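Local coordinates for protein cytochrome c, mono-and diheme variant (Methylophaga aminisulfidivorans MP, PDB 7C90) that probably carries electrons through a covalently attached heme c, as the cytochrome cL of a bacterial methanol oxidation system, at residues 121-125 against 126-130; 137-141 against 142-146. All coordinates share one frame; numbering follows the deposited sequence.

Contact 1: residues 121-125 against 126-130. With HEC (heme c), chain E.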
loop_
_atom_site.group_PDB
_atom_site.type_symbol
_atom_site.label_atom_id
_atom_site.label_comp_id
_atom_site.label_asym_id
_atom_site.label_seq_id
_atom_site.Cartn_x
_atom_site.Cartn_y
_atom_site.Cartn_z
ATOM N N PHE A 121 -1.308 0.249 21.730
ATOM C CA PHE A 121 -2.697 -0.260 21.820
ATOM C C PHE A 121 -3.608 0.748 21.076
ATOM O O PHE A 121 -4.387 0.337 20.210
ATOM C CB PHE A 121 -3.121 -0.471 23.270
ATOM C CG PHE A 121 -4.533 -0.958 23.396
ATOM C CD1 PHE A 121 -5.594 -0.057 23.446
ATOM C CD2 PHE A 121 -4.811 -2.308 23.437
ATOM C CE1 PHE A 121 -6.904 -0.508 23.510
ATOM C CE2 PHE A 121 -6.126 -2.754 23.526
ATOM C CZ PHE A 121 -7.160 -1.855 23.562
ATOM N N GLU A 122 -3.441 2.053 21.311
ATOM C CA GLU A 122 -4.321 3.079 20.663
ATOM C C GLU A 122 -4.214 2.948 19.155
ATOM O O GLU A 122 -5.254 3.025 18.511
ATOM C CB GLU A 122 -3.993 4.508 21.099
ATOM C CG GLU A 122 -4.308 4.720 22.559
ATOM C CD GLU A 122 -3.596 5.893 23.223
ATOM O OE1 GLU A 122 -2.519 6.309 22.721
ATOM O OE2 GLU A 122 -4.109 6.374 24.258
ATOM N N THR A 123 -3.007 2.771 18.620
ATOM C CA THR A 123 -2.783 2.764 17.160
ATOM C C THR A 123 -3.503 1.522 16.611
ATOM O O THR A 123 -4.192 1.610 15.586
ATOM C CB THR A 123 -1.291 2.851 16.832
ATOM O OG1 THR A 123 -0.766 4.102 17.264
ATOM C CG2 THR A 123 -1.015 2.653 15.357
ATOM N N ILE A 124 -3.368 0.388 17.269
ATOM C CA ILE A 124 -3.987 -0.876 16.788
ATOM C C ILE A 124 -5.500 -0.772 16.960
ATOM O O ILE A 124 -6.250 -1.057 15.971
ATOM C CB ILE A 124 -3.402 -2.105 17.504
ATOM C CG1 ILE A 124 -1.897 -2.210 17.233
ATOM C CG2 ILE A 124 -4.139 -3.359 17.068
ATOM C CD1 ILE A 124 -1.160 -3.190 18.150
ATOM N N TYR A 125 -5.961 -0.421 18.155
ATOM C CA TYR A 125 -7.415 -0.412 18.456
ATOM C C TYR A 125 -8.146 0.556 17.507
ATOM O O TYR A 125 -9.154 0.111 16.865
ATOM C CB TYR A 125 -7.609 -0.136 19.950
ATOM C CG TYR A 125 -9.023 -0.249 20.410
ATOM C CD1 TYR A 125 -9.592 -1.465 20.747
ATOM C CD2 TYR A 125 -9.817 0.875 20.455
ATOM C CE1 TYR A 125 -10.924 -1.546 21.130
ATOM C CE2 TYR A 125 -11.140 0.809 20.846
ATOM C CZ TYR A 125 -11.702 -0.397 21.186
ATOM O OH TYR A 125 -13.024 -0.407 21.555
ATOM N N GLY A 126 -7.680 1.821 17.454
ATOM C CA GLY A 126 -8.336 2.978 16.802
ATOM C C GLY A 126 -7.873 3.205 15.374
ATOM O O GLY A 126 -8.511 3.962 14.686
ATOM N N GLY A 127 -6.809 2.543 14.933
ATOM C CA GLY A 127 -6.273 2.693 13.577
ATOM C C GLY A 127 -5.463 3.972 13.432
ATOM O O GLY A 127 -5.304 4.708 14.383
ATOM N N ALA A 128 -4.908 4.180 12.270
ATOM C CA ALA A 128 -4.120 5.381 11.923
ATOM C C ALA A 128 -4.622 5.846 10.559
ATOM O O ALA A 128 -5.852 5.822 10.393
ATOM C CB ALA A 128 -2.638 5.058 11.985
ATOM N N ARG A 129 -3.742 6.264 9.643
ATOM C CA ARG A 129 -4.125 6.816 8.319
ATOM C C ARG A 129 -4.297 5.669 7.327
ATOM O O ARG A 129 -3.770 4.569 7.581
ATOM C CB ARG A 129 -3.034 7.727 7.738
ATOM C CG ARG A 129 -2.930 9.086 8.411
ATOM C CD ARG A 129 -1.931 9.985 7.706
ATOM N NE ARG A 129 -1.182 10.645 8.757
ATOM C CZ ARG A 129 -1.645 11.645 9.487
ATOM N NH1 ARG A 129 -2.843 12.145 9.245
ATOM N NH2 ARG A 129 -0.888 12.162 10.435
ATOM N N SER A 130 -4.955 5.959 6.213
ATOM C CA SER A 130 -4.894 5.162 4.962
ATOM C C SER A 130 -5.312 3.722 5.284
ATOM O O SER A 130 -6.310 3.557 5.985
ATOM C CB SER A 130 -3.503 5.283 4.357
ATOM O OG SER A 130 -3.472 4.822 3.010
HETATM FE FE HEC E . -0.559 -1.347 10.536
HETATM C CHA HEC E . 0.874 1.779 10.736
HETATM C CHB HEC E . 0.479 -2.045 13.654
HETATM C CHC HEC E . -2.442 -4.216 10.457
HETATM C CHD HEC E . -0.991 -0.930 7.181
HETATM N NA HEC E . 0.456 -0.266 11.947
HETATM C C1A HEC E . 0.996 0.934 11.884
HETATM C C2A HEC E . 1.673 1.396 13.113
HETATM C C3A HEC E . 1.515 0.262 14.006
HETATM C C4A HEC E . 0.817 -0.725 13.150
HETATM C CMA HEC E . 2.010 0.022 15.390
HETATM C CAA HEC E . 2.319 2.701 13.394
HETATM C CBA HEC E . 3.802 2.370 13.382
HETATM C CGA HEC E . 4.637 3.546 13.768
HETATM O O1A HEC E . 4.127 4.457 14.446
HETATM O O2A HEC E . 5.807 3.579 13.305
HETATM N NB HEC E . -0.908 -2.866 11.855
HETATM C C1B HEC E . -0.365 -3.029 13.031
HETATM C C2B HEC E . -0.737 -4.276 13.730
HETATM C C3B HEC E . -1.644 -4.908 12.777
HETATM C C4B HEC E . -1.676 -3.956 11.676
HETATM C CMB HEC E . -0.273 -4.744 15.080
HETATM C CAB HEC E . -2.378 -6.242 12.938
HETATM C CBB HEC E . -3.435 -6.161 13.984
HETATM N NC HEC E . -1.529 -2.383 9.075
HETATM C C1C HEC E . -2.273 -3.486 9.243
HETATM C C2C HEC E . -2.887 -4.029 8.019
HETATM C C3C HEC E . -2.445 -3.029 7.039
HETATM C C4C HEC E . -1.624 -2.081 7.776
HETATM C CMC HEC E . -3.724 -5.259 7.936
HETATM C CAC HEC E . -2.735 -3.160 5.566
HETATM C CBC HEC E . -4.195 -3.308 5.239
HETATM N ND HEC E . -0.098 0.158 9.195
HETATM C C1D HEC E . -0.328 0.160 7.894
HETATM C C2D HEC E . 0.045 1.380 7.206
HETATM C C3D HEC E . 0.598 2.208 8.252
HETATM C C4D HEC E . 0.422 1.347 9.424
HETATM C CMD HEC E . -0.144 1.676 5.768
HETATM C CAD HEC E . 1.074 3.600 8.187
HETATM C CBD HEC E . -0.145 4.412 8.652
HETATM C CGD HEC E . 0.131 5.812 9.172
HETATM O O1D HEC E . 1.230 6.344 8.936
HETATM O O2D HEC E . -0.761 6.447 9.799
HETATM O O HOH W 1 -5.830 5.234 17.036
#

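Contact 2: residues 137-141 against 142-146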
loop_
_atom_site.group_PDB
_atom_site.type_symbol
_atom_site.label_atom_id
_atom_site.label_comp_id
_atom_site.label_asym_id
_atom_site.label_seq_id
_atom_site.Cartn_x
_atom_site.Cartn_y
_atom_site.Cartn_z
ATOM N N ASN A 137 -13.080 -4.028 15.733
ATOM C CA ASN A 137 -14.158 -4.979 15.340
ATOM C C ASN A 137 -13.577 -6.332 14.928
ATOM O O ASN A 137 -14.355 -7.292 14.859
ATOM C CB ASN A 137 -15.084 -4.371 14.286
ATOM C CG ASN A 137 -16.178 -3.569 14.944
ATOM O OD1 ASN A 137 -16.551 -3.862 16.071
ATOM N ND2 ASN A 137 -16.667 -2.543 14.276
ATOM N N ASN A 138 -12.277 -6.415 14.669
ATOM C CA ASN A 138 -11.601 -7.606 14.105
ATOM C C ASN A 138 -11.004 -8.469 15.225
ATOM O O ASN A 138 -10.885 -9.688 15.004
ATOM C CB ASN A 138 -10.487 -7.209 13.142
ATOM C CG ASN A 138 -10.985 -6.501 11.906
ATOM O OD1 ASN A 138 -12.171 -6.582 11.583
ATOM N ND2 ASN A 138 -10.077 -5.835 11.212
ATOM N N LEU A 139 -10.570 -7.843 16.328
ATOM C CA LEU A 139 -9.765 -8.455 17.413
ATOM C C LEU A 139 -10.325 -8.028 18.765
ATOM O O LEU A 139 -10.712 -6.869 18.877
ATOM C CB LEU A 139 -8.324 -7.966 17.306
ATOM C CG LEU A 139 -7.596 -8.265 16.004
ATOM C CD1 LEU A 139 -6.220 -7.665 16.035
ATOM C CD2 LEU A 139 -7.521 -9.756 15.742
ATOM N N THR A 140 -10.365 -8.934 19.747
ATOM C CA THR A 140 -10.628 -8.585 21.164
ATOM C C THR A 140 -9.439 -7.787 21.713
ATOM O O THR A 140 -8.286 -7.859 21.141
ATOM C CB THR A 140 -10.899 -9.804 22.061
ATOM O OG1 THR A 140 -9.653 -10.490 22.239
ATOM C CG2 THR A 140 -11.955 -10.737 21.501
ATOM N N LYS A 141 -9.681 -7.067 22.798
ATOM C CA LYS A 141 -8.628 -6.316 23.522
ATOM C C LYS A 141 -7.547 -7.295 23.993
ATOM O O LYS A 141 -6.372 -6.978 23.825
ATOM C CB LYS A 141 -9.253 -5.521 24.658
ATOM C CG LYS A 141 -10.036 -4.306 24.181
ATOM C CD LYS A 141 -10.354 -3.349 25.305
ATOM C CE LYS A 141 -11.628 -3.722 26.027
ATOM N NZ LYS A 141 -12.809 -3.521 25.146
ATOM N N ASP A 142 -7.928 -8.488 24.447
ATOM C CA ASP A 142 -6.950 -9.505 24.906
ATOM C C ASP A 142 -6.084 -9.940 23.728
ATOM O O ASP A 142 -4.879 -10.132 23.928
ATOM C CB ASP A 142 -7.641 -10.719 25.532
ATOM C CG ASP A 142 -6.662 -11.577 26.315
ATOM O OD1 ASP A 142 -6.142 -11.063 27.328
ATOM O OD2 ASP A 142 -6.387 -12.727 25.874
ATOM N N GLU A 143 -6.678 -10.091 22.538
ATOM C CA GLU A 143 -5.936 -10.502 21.327
ATOM C C GLU A 143 -4.959 -9.399 20.920
ATOM O O GLU A 143 -3.824 -9.700 20.566
ATOM C CB GLU A 143 -6.899 -10.852 20.202
ATOM C CG GLU A 143 -7.634 -12.152 20.428
ATOM C CD GLU A 143 -8.709 -12.421 19.380
ATOM O OE1 GLU A 143 -9.413 -11.449 18.926
ATOM O OE2 GLU A 143 -8.836 -13.598 19.001
ATOM N N ILE A 144 -5.365 -8.145 21.020
ATOM C CA ILE A 144 -4.461 -7.000 20.712
ATOM C C ILE A 144 -3.259 -7.038 21.661
ATOM O O ILE A 144 -2.122 -6.890 21.183
ATOM C CB ILE A 144 -5.245 -5.679 20.751
ATOM C CG1 ILE A 144 -6.219 -5.602 19.569
ATOM C CG2 ILE A 144 -4.311 -4.468 20.777
ATOM C CD1 ILE A 144 -7.243 -4.481 19.693
ATOM N N LEU A 145 -3.468 -7.280 22.950
ATOM C CA LEU A 145 -2.339 -7.311 23.922
ATOM C C LEU A 145 -1.406 -8.495 23.610
ATOM O O LEU A 145 -0.206 -8.359 23.770
ATOM C CB LEU A 145 -2.885 -7.398 25.348
ATOM C CG LEU A 145 -3.720 -6.208 25.793
ATOM C CD1 LEU A 145 -4.329 -6.460 27.164
ATOM C CD2 LEU A 145 -2.861 -4.966 25.815
ATOM N N HIS A 146 -1.936 -9.632 23.181
ATOM C CA HIS A 146 -1.117 -10.786 22.716
ATOM C C HIS A 146 -0.228 -10.353 21.552
ATOM O O HIS A 146 1.010 -10.596 21.570
ATOM C CB HIS A 146 -2.030 -11.950 22.337
ATOM C CG HIS A 146 -2.469 -12.746 23.514
ATOM N ND1 HIS A 146 -3.625 -12.509 24.179
ATOM C CD2 HIS A 146 -1.884 -13.783 24.138
ATOM C CE1 HIS A 146 -3.775 -13.400 25.140
ATOM N NE2 HIS A 146 -2.705 -14.185 25.148
HETATM O O HOH W 2 -10.348 -12.571 16.378
#

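Contact 1: residues 121-125 against 126-130
Gly-126 and Gly-127 close the last turn of helix 117-126 against the carbonyls of Glu-122 and Thr-123: the bond from Gly-126 N to Glu-122 O (2.9 Å) is regular, that from Gly-127 N to Thr-123 O (2.9 Å) bent and weak. A water bonded to Glu-122 O and Gly-127 O ties the helix end to the departing loop.

The Glu-122 side chain leads away from this turn, its carboxylate salt-bridged to Lys-113 through OE1 and to Lys-118 through OE2. The side chains of Thr-123 and Ile-124 turn toward the heme. In Thr-123, chi1 of -65° sets OG1 opposite the carbonyl carbon, where it hydrogen-bonds to Asn-114 OD1 and Thr-39 OG1. The methyl, opposite the backbone N, approaches from one face, above the outer C2A-C3A edge of a pyrrole, with CG2 3.7 Å from heme C2A. Ile-124 instead meets the rim, its CD1 being 3.6 Å from the heme methyl CMB. Tyr-125, with chi1 of -174°, swings its ring away from the heme, and its OH bonds to the carbonyls of Phe-49 and Asp-46.

Beyond the turn, Arg-129 N points at propionate oxygen O2D (3.0 Å, N-H...O angle 162°), and Ala-128 CB packs against the same oxygen at 3.2 Å. Arg-129 thus serves the propionate through its backbone N-H, while its side chain bends at chi3 and sends NH1 to Phe-182 O of the second subunit; Tyr-111, Asn-114 and Thr-110 also hydrogen-bond to the heme. The arrangement is a helix C-terminus ended by a glycine of positive phi, Gly-127 at C', whose following loop lines the heme c pocket, leading toward the axial ligand Met-132.

Contact 2: residues 137-141 against 142-146
The chain passes from the extended backbone of Leu-139 and Thr-140 straight into helix 141-153, whose first turns are closed by Ile-144 N to Thr-140 O (2.9 Å) and Leu-145 N to Lys-141 O (3.0 Å). Thr-140 is the N-cap, and with Glu-143 it forms a capping box. Its chi1 of 72° puts OG1 between the backbone N and the carbonyl carbon, where it accepts from Glu-143 N (3.0 Å). Glu-143 returns the bond: its extended side chain runs back across the threonine, and OE1 accepts from Thr-140 N at 2.8 Å, on the anti side of the carboxylate and 17° out of its plane. A water at 2.9 Å from the same OE1 bridges to Asn-138 O. Outside the box, Leu-139 CB rests on Ile-144 CG1 (3.9 Å), the hydrophobic staple (N' to N4) that accompanies the capping box.

Within the first turn, Asp-142 O accepts from two donors of His-146, one turn further on: the backbone N and the ring ND1 reach it from opposite faces of its carbonyl plane, ND1 at 2.7 Å and 51° out of that plane. Asp-142 OD1 bonds to Tyr-70 and Thr-56, and Lys-141 NZ to Leu-47 O. Around this helix start, Ile-144 faces helix 117-126, Leu-145 packs on Val-59 and Phe-62 of helix 57-65, and Glu-143 and His-146 lie on Leu-83 of helix 74-87.

Overall arrangement
Contact 1 ends helix 117-126 and contact 2 starts helix 141-153, the next helix in the chain, so together they frame the loop that carries the axial ligand Met-132. Their centres are 12 Å apart, and the two helices touch directly. Phe-121 CD2 packs on Ile-144 CG2 at 3.5 Å, its CZ lies 3.8 Å from Lys-141 CG, and Ile-124 CG2 reaches the same Ile-144 CG2 at 3.9 Å. Tyr-125 CD1 adds a contact to Ile-144 CD1 at 4.0 Å. Both contacts border the heme: residues 121-130 contribute four residues to its pocket, while 137-146 contribute Leu-139, whose side chain comes within about 4 Å of it.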